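Local coordinates for protein alpha-11 giardin (Giardia intestinalis, PDB 2II2) that binds calcium as a member of the annexin family and is probably involved in attachment of the parasite to the intestinal mucosa and in remodelling of its cytoskeleton, at residues E12-A15 with I16-K20; E23-V26 with T27-R31; T120-L124 with L125-V129. All blocks are in the same frame, centred on the assembly; numbering follows the deposited sequence. Where two conformers were deposited one is given.

Contact 1 (E12-A15 with I16-K20); sequences EVKA and ILEAK
Lys14 NZ and Glu18 OE2 form a short salt bridge of 2.6 Å, one helical turn apart. The ammonium group comes to the syn side of the carboxylate and stands 21° out of its plane. A water closes the ring: it accepts from Lys14 NZ and donates to Glu18 OE1 at 2.8 Å, so each carboxylate oxygen is held by a different partner. The lysine chain runs extended from the backbone and bends at its last torsion (chi4 -74°), which swings NZ in to OE2 of the carboxylate; Glu18 leaves with CG beside its own backbone N and stays extended. Its CG passes 3.2 Å from Lys14 O, so the acid side chain is packed against the same turn whose carbonyl receives Glu18 N.

Both segments belong to helix 9-18, the first helix of this annexin chain. Regular i to i+4 bonds carry it: Ile16 N to Glu12 O, Leu17 N to Val13 O at 2.9 Å, and Glu18 N to Lys14 O. The last of the series, Ala19 N to Ala15 O, is more bent, with an N-H...O angle of 142°, and Lys20 then turns to positive phi in a Schellman motif, with Lys20 N bonded to Leu17 O.

On the buried face Val13 and Leu17 lie side by side and point the same way, Val13 CG2 meeting Leu17 CD1 at 4.1 Å. Phe52 of helix 52-59 lies against both, and Leu17 also touches Ile60, a calcium-binding residue in another structure of this protein, although no calcium is bound here. Ile16 faces Glu24 and Leu25 of helix 22-29, while its CG1 rests 3.4 Å from Glu12 O.

Contact 2 (E23-V26 with T27-R31); sequences EELV and TFTSR
Leu25 O is gripped twice by Thr29, through the hydroxyl and through the backbone N-H, within helix 22-29, the second helix of this annexin fold. Thr29 OG1 donates to Leu25 O at 2.8 Å and Thr29 N at 2.9 Å, the two donors reaching the oxygen from opposite faces of the carbonyl plane. With OG1 beside its own backbone N (chi1 -62°), the hydroxyl can lean back along the helix to the carbonyl four residues earlier. The same hydroxyl oxygen is hydrogen-bonded to Trp73 NE1, which ties this turn to helix 64-73. Ser30 OG makes a second hydroxyl-to-carbonyl bond: held between its backbone N and carbonyl carbon (chi1 80°), it donates to Thr27 O at 2.7 Å.

Among the backbone bonds across the two segments, Phe28 N to Glu24 O is firm at 2.9 Å. Thr27 N to Glu23 O is weak, and Ser30 N to Val26 O measures 3.1 Å.

Packing of the side chains differs from face to face of the turn. Leu25 and Thr29 lie obliquely to each other, and the methyl Leu25 CD1 packs beside the hydroxyl, 3.9 Å from Thr29 OG1. Leu25 and Val26 meet Tyr65 of helix 64-73, Val26 and Thr29 also reach Met304 of helix 298-306, near the C-terminus, and on another side Phe28 turns its ring toward Glu12 and Val13 of helix 9-18.

The charged group of the turn is that of Arg31, whose NH2 forms a salt bridge with Glu12 OE2. Its guanidinium also lies next to the ring three residues back: Phe28 CD1 is 3.4 Å above the guanidinium plane of Arg31, offset toward the rim.

Contact 3 (T120-L124 with L125-V129); sequences TGNDL and LQDFV
Asn122 and Asp127 join side chains across the start of a helix, whereas Asp123, at the N-cap position of helix 124-131, has a side chain that makes no capping bond. The bond runs from Asn122 ND2 to the syn lone pair of Asp127 OD1 over 3.1 Å, with an N-H...O angle of 154°. The side chains cross at about a right angle, with the amide and carboxylate planes 71° apart, and the carboxylate oxygen sits slightly out of the amide plane. Asp127 OD2 is engaged as well, by Tyr116 OH of helix 106-120, so both oxygens of this buried carboxylate have a partner and the preceding helix is linked to the new one.

The loop between these helices of the annexin fold begins with an ST turn, in which Asn122 N donates to Thr120 OG1 at 3.0 Å. Gly121 takes positive phi between them as the chain leaves helix 106-120. Asp123 is instead salt-bridged to Lys117, while its carbonyl oxygen receives Asp127 N at 3.0 Å. Phe128 N to Leu124 O continues the series.

On the apolar side of the turn, Leu124 and Phe128 pack together. They join neighbouring helices, Leu124 touching Leu112 and Ile84, and Phe128 touching Met88, Cys142 and Ile146. With CG anti to its backbone N (chi1 -177°), Leu124 crosses the phenyl ring obliquely: its CG lies over one ring face toward the rim, and Leu124 CD1 comes to 3.6 Å from Phe128 CE1.

How the contacts relate
The three contacts follow one another along the chain. Contacts 1 and 2, on the consecutive helices 9-18 and 22-29, have centres about 11 Å apart and touch directly, for instance where the methyl Ile16 CG2 packs against the backbone at Leu25 N. Each also sends a leucine, Leu17 or Leu25, to within about 4 Å of the side chain of Ile60, part of the calcium site. Contact 3, at the turn from helix 106-120 into helix 124-131, is separate, its centre about 38 Å from that of contact 1 and 37 Å from that of contact 2. The first two thus form one helical pair near a calcium site, while the third joins helices elsewhere in this all-helical annexin.

Contact 1 (E12-A15 with I16-K20)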
loop_
_atom_site.group_PDB
_atom_site.type_symbol
_atom_site.label_atom_id
_atom_site.label_comp_id
_atom_site.label_asym_id
_atom_site.label_seq_id
_atom_site.Cartn_x
_atom_site.Cartn_y
_atom_site.Cartn_z
ATOM N N GLU A 12 -2.434 16.465 26.550
ATOM C CA GLU A 12 -3.489 15.451 26.442
ATOM C C GLU A 12 -2.948 14.155 25.837
ATOM O O GLU A 12 -3.119 13.063 26.412
ATOM C CB GLU A 12 -4.652 15.993 25.606
ATOM C CG GLU A 12 -5.818 15.026 25.433
ATOM C CD GLU A 12 -6.902 15.552 24.519
ATOM O OE1 GLU A 12 -6.701 16.561 23.809
ATOM O OE2 GLU A 12 -7.978 14.918 24.499
ATOM N N VAL A 13 -2.288 14.269 24.694
ATOM C CA VAL A 13 -1.775 13.065 24.062
ATOM C C VAL A 13 -0.539 12.485 24.769
ATOM O O VAL A 13 -0.334 11.281 24.757
ATOM C CB VAL A 13 -1.522 13.225 22.542
ATOM C CG1 VAL A 13 -0.323 14.163 22.246
ATOM C CG2 VAL A 13 -1.339 11.874 21.869
ATOM N N LYS A 14 0.257 13.347 25.411
ATOM C CA LYS A 14 1.395 12.831 26.160
ATOM C C LYS A 14 0.875 11.906 27.257
ATOM O O LYS A 14 1.411 10.813 27.484
ATOM C CB LYS A 14 2.238 13.978 26.724
ATOM C CG LYS A 14 3.502 13.522 27.415
ATOM C CD LYS A 14 4.370 14.721 27.769
ATOM C CE LYS A 14 5.730 14.356 28.330
ATOM N NZ LYS A 14 5.640 13.860 29.740
ATOM N N ALA A 15 -0.210 12.332 27.915
ATOM C CA ALA A 15 -0.796 11.524 28.972
ATOM C C ALA A 15 -1.418 10.218 28.449
ATOM O O ALA A 15 -1.320 9.160 29.100
ATOM C CB ALA A 15 -1.821 12.330 29.751
ATOM N N ILE A 16 -2.098 10.301 27.305
ATOM C CA ILE A 16 -2.654 9.100 26.662
ATOM C C ILE A 16 -1.543 8.080 26.392
ATOM O O ILE A 16 -1.691 6.885 26.670
ATOM C CB ILE A 16 -3.352 9.486 25.346
ATOM C CG1 ILE A 16 -4.683 10.185 25.631
ATOM C CG2 ILE A 16 -3.604 8.274 24.468
ATOM C CD1 ILE A 16 -5.320 10.831 24.413
ATOM N N LEU A 17 -0.437 8.580 25.852
ATOM C CA LEU A 17 0.673 7.702 25.524
ATOM C C LEU A 17 1.331 7.101 26.771
ATOM O O LEU A 17 1.603 5.875 26.821
ATOM C CB LEU A 17 1.667 8.446 24.620
ATOM C CG LEU A 17 1.156 8.739 23.195
ATOM C CD1 LEU A 17 2.109 9.690 22.464
ATOM C CD2 LEU A 17 0.929 7.468 22.373
ATOM N N GLU A 18 1.520 7.954 27.795
ATOM C CA GLU A 18 2.097 7.463 29.039
ATOM C C GLU A 18 1.226 6.411 29.723
ATOM O O GLU A 18 1.744 5.551 30.432
ATOM C CB GLU A 18 2.434 8.629 29.977
ATOM C CG GLU A 18 3.589 9.451 29.423
ATOM C CD GLU A 18 3.765 10.811 30.081
ATOM O OE1 GLU A 18 2.841 11.307 30.760
ATOM O OE2 GLU A 18 4.857 11.384 29.899
ATOM N N ALA A 19 -0.091 6.480 29.511
ATOM C CA ALA A 19 -1.020 5.498 30.061
ATOM C C ALA A 19 -1.155 4.265 29.162
ATOM O O ALA A 19 -1.849 3.299 29.532
ATOM C CB ALA A 19 -2.387 6.129 30.289
ATOM N N LYS A 20 -0.513 4.291 27.983
ATOM C CA LYS A 20 -0.654 3.248 26.981
ATOM C C LYS A 20 -2.128 3.048 26.628
ATOM O O LYS A 20 -2.569 1.921 26.367
ATOM C CB LYS A 20 0.019 1.948 27.419
ATOM C CG LYS A 20 1.434 2.133 27.919
ATOM C CD LYS A 20 2.098 0.805 28.217
ATOM C CE LYS A 20 3.434 0.995 28.913
ATOM N NZ LYS A 20 4.414 1.797 28.118
HETATM O O HOH W 1 2.859 14.096 31.009
#

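Contact 2 (E23-V26 with T27-R31)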
loop_
_atom_site.group_PDB
_atom_site.type_symbol
_atom_site.label_atom_id
_atom_site.label_comp_id
_atom_site.label_asym_id
_atom_site.label_seq_id
_atom_site.Cartn_x
_atom_site.Cartn_y
_atom_site.Cartn_z
ATOM N N GLU A 23 -7.083 2.837 23.162
ATOM C CA GLU A 23 -8.447 3.218 22.814
ATOM C C GLU A 23 -8.549 4.736 22.648
ATOM O O GLU A 23 -9.042 5.233 21.635
ATOM C CB GLU A 23 -9.433 2.726 23.884
ATOM C CG GLU A 23 -9.597 1.215 23.947
ATOM C CD GLU A 23 -10.489 0.742 25.093
ATOM O OE1 GLU A 23 -10.632 1.469 26.097
ATOM O OE2 GLU A 23 -11.050 -0.373 24.988
ATOM N N GLU A 24 -8.058 5.475 23.642
ATOM C CA GLU A 24 -8.115 6.918 23.582
ATOM C C GLU A 24 -7.184 7.498 22.514
ATOM O O GLU A 24 -7.448 8.582 21.986
ATOM C CB GLU A 24 -7.845 7.536 24.949
ATOM C CG GLU A 24 -8.495 8.881 25.013
ATOM C CD GLU A 24 -8.489 9.507 26.380
ATOM O OE1 GLU A 24 -8.237 8.805 27.403
ATOM O OE2 GLU A 24 -8.733 10.727 26.411
ATOM N N LEU A 25 -6.091 6.802 22.200
ATOM C CA LEU A 25 -5.227 7.286 21.139
ATOM C C LEU A 25 -5.961 7.304 19.806
ATOM O O LEU A 25 -5.751 8.207 18.982
ATOM C CB LEU A 25 -3.933 6.486 21.077
ATOM C CG LEU A 25 -2.917 6.919 20.022
ATOM C CD1 LEU A 25 -2.462 8.359 20.260
ATOM C CD2 LEU A 25 -1.735 5.980 19.972
ATOM N N VAL A 26 -6.816 6.312 19.596
ATOM C CA VAL A 26 -7.616 6.290 18.363
ATOM C C VAL A 26 -8.529 7.511 18.255
ATOM O O VAL A 26 -8.548 8.199 17.235
ATOM C CB VAL A 26 -8.444 5.002 18.259
ATOM C CG1 VAL A 26 -9.398 5.006 17.089
ATOM C CG2 VAL A 26 -7.531 3.776 18.152
ATOM N N THR A 27 -9.284 7.773 19.310
ATOM C CA THR A 27 -10.211 8.895 19.268
ATOM C C THR A 27 -9.472 10.234 19.189
ATOM O O THR A 27 -9.915 11.159 18.498
ATOM C CB THR A 27 -11.194 8.842 20.442
ATOM O OG1 THR A 27 -10.480 8.939 21.667
ATOM C CG2 THR A 27 -11.955 7.549 20.414
ATOM N N PHE A 28 -8.351 10.346 19.901
ATOM C CA PHE A 28 -7.531 11.549 19.795
ATOM C C PHE A 28 -7.066 11.806 18.353
ATOM O O PHE A 28 -7.135 12.926 17.821
ATOM C CB PHE A 28 -6.325 11.473 20.743
ATOM C CG PHE A 28 -5.415 12.667 20.636
ATOM C CD1 PHE A 28 -5.647 13.816 21.397
ATOM C CD2 PHE A 28 -4.355 12.665 19.758
ATOM C CE1 PHE A 28 -4.812 14.918 21.283
ATOM C CE2 PHE A 28 -3.530 13.762 19.612
ATOM C CZ PHE A 28 -3.765 14.891 20.383
ATOM N N THR A 29 -6.578 10.740 17.719
ATOM C CA THR A 29 -6.031 10.841 16.377
ATOM C C THR A 29 -7.095 11.281 15.381
ATOM O O THR A 29 -6.788 11.986 14.432
ATOM C CB THR A 29 -5.363 9.532 15.974
ATOM O OG1 THR A 29 -4.284 9.275 16.882
ATOM C CG2 THR A 29 -4.800 9.589 14.562
ATOM N N SER A 30 -8.343 10.885 15.633
ATOM C CA SER A 30 -9.448 11.175 14.717
ATOM C C SER A 30 -9.709 12.676 14.527
ATOM O O SER A 30 -10.375 13.095 13.554
ATOM C CB SER A 30 -10.736 10.504 15.219
ATOM O OG SER A 30 -11.343 11.280 16.250
ATOM N N ARG A 31 -9.187 13.510 15.424
ATOM C CA ARG A 31 -9.514 14.926 15.417
ATOM C C ARG A 31 -8.829 15.731 14.346
ATOM O O ARG A 31 -9.281 16.834 14.053
ATOM C CB ARG A 31 -9.140 15.547 16.766
ATOM C CG ARG A 31 -9.896 15.016 17.920
ATOM C CD ARG A 31 -9.598 15.869 19.119
ATOM N NE ARG A 31 -9.640 15.036 20.296
ATOM C CZ ARG A 31 -8.986 15.305 21.408
ATOM N NH1 ARG A 31 -8.243 16.413 21.489
ATOM N NH2 ARG A 31 -9.087 14.469 22.428
#

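Contact 3 (T120-L124 with L125-V129)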
loop_
_atom_site.group_PDB
_atom_site.type_symbol
_atom_site.label_atom_id
_atom_site.label_comp_id
_atom_site.label_asym_id
_atom_site.label_seq_id
_atom_site.Cartn_x
_atom_site.Cartn_y
_atom_site.Cartn_z
ATOM N N THR A 120 19.050 7.652 2.949
ATOM C CA THR A 120 19.932 6.491 2.917
ATOM C C THR A 120 21.291 6.774 2.300
ATOM O O THR A 120 22.220 5.994 2.496
ATOM C CB THR A 120 19.318 5.302 2.115
ATOM O OG1 THR A 120 19.367 5.593 0.712
ATOM C CG2 THR A 120 17.887 5.020 2.554
ATOM N N GLY A 121 21.387 7.867 1.539
ATOM C CA GLY A 121 22.590 8.168 0.763
ATOM C C GLY A 121 22.726 7.374 -0.525
ATOM O O GLY A 121 23.694 7.558 -1.273
ATOM N N ASN A 122 21.777 6.463 -0.775
ATOM C CA ASN A 122 21.754 5.656 -1.988
ATOM C C ASN A 122 20.545 5.982 -2.841
ATOM O O ASN A 122 19.475 6.268 -2.309
ATOM C CB ASN A 122 21.687 4.173 -1.639
ATOM C CG ASN A 122 22.911 3.691 -0.895
ATOM O OD1 ASN A 122 23.794 4.477 -0.535
ATOM N ND2 ASN A 122 22.957 2.403 -0.636
ATOM N N ASP A 123 20.707 5.904 -4.160
ATOM C CA ASP A 123 19.588 5.975 -5.089
ATOM C C ASP A 123 18.724 4.733 -4.938
ATOM O O ASP A 123 19.228 3.615 -4.903
ATOM C CB ASP A 123 20.086 6.050 -6.544
ATOM C CG ASP A 123 20.873 7.320 -6.840
ATOM O OD1 ASP A 123 20.634 8.354 -6.189
ATOM O OD2 ASP A 123 21.731 7.281 -7.757
ATOM N N LEU A 124 17.417 4.939 -4.870
ATOM C CA LEU A 124 16.461 3.844 -4.815
ATOM C C LEU A 124 16.662 2.831 -5.939
ATOM O O LEU A 124 16.735 1.622 -5.692
ATOM C CB LEU A 124 15.041 4.434 -4.874
ATOM C CG LEU A 124 13.942 3.364 -4.750
ATOM C CD1 LEU A 124 14.014 2.641 -3.441
ATOM C CD2 LEU A 124 12.554 4.003 -4.889
ATOM N N LEU A 125 16.767 3.322 -7.174
ATOM C CA LEU A 125 16.952 2.420 -8.314
ATOM C C LEU A 125 18.230 1.603 -8.179
ATOM O O LEU A 125 18.233 0.426 -8.505
ATOM C CB LEU A 125 16.941 3.183 -9.643
ATOM C CG LEU A 125 17.105 2.340 -10.914
ATOM C CD1 LEU A 125 16.064 1.247 -11.044
ATOM C CD2 LEU A 125 17.090 3.260 -12.141
ATOM N N GLN A 126 19.300 2.208 -7.671
ATOM C CA GLN A 126 20.561 1.470 -7.510
ATOM C C GLN A 126 20.450 0.361 -6.448
ATOM O O GLN A 126 20.961 -0.753 -6.619
ATOM C CB GLN A 126 21.707 2.434 -7.209
ATOM C CG GLN A 126 23.095 1.842 -7.404
ATOM C CD GLN A 126 23.344 1.296 -8.802
ATOM O OE1 GLN A 126 22.761 1.743 -9.792
ATOM N NE2 GLN A 126 24.234 0.328 -8.888
ATOM N N ASP A 127 19.721 0.665 -5.376
ATOM C CA ASP A 127 19.454 -0.373 -4.393
ATOM C C ASP A 127 18.593 -1.488 -4.977
ATOM O O ASP A 127 18.812 -2.658 -4.651
ATOM C CB ASP A 127 18.813 0.224 -3.134
ATOM C CG ASP A 127 19.834 0.881 -2.187
ATOM O OD1 ASP A 127 21.051 0.809 -2.450
ATOM O OD2 ASP A 127 19.399 1.514 -1.203
ATOM N N PHE A 128 17.622 -1.153 -5.832
ATOM C CA PHE A 128 16.886 -2.192 -6.562
ATOM C C PHE A 128 17.812 -3.024 -7.453
ATOM O O PHE A 128 17.731 -4.259 -7.451
ATOM C CB PHE A 128 15.753 -1.596 -7.400
ATOM C CG PHE A 128 14.529 -1.187 -6.597
ATOM C CD1 PHE A 128 14.514 -1.131 -5.200
ATOM C CD2 PHE A 128 13.380 -0.799 -7.288
ATOM C CE1 PHE A 128 13.367 -0.739 -4.522
ATOM C CE2 PHE A 128 12.237 -0.412 -6.620
ATOM C CZ PHE A 128 12.227 -0.370 -5.258
ATOM N N VAL A 129 18.704 -2.365 -8.194
ATOM C CA VAL A 129 19.659 -3.069 -9.046
ATOM C C VAL A 129 20.519 -4.022 -8.214
ATOM O O VAL A 129 20.719 -5.165 -8.601
ATOM C CB VAL A 129 20.546 -2.083 -9.856
ATOM C CG1 VAL A 129 21.739 -2.815 -10.510
ATOM C CG2 VAL A 129 19.708 -1.330 -10.906
#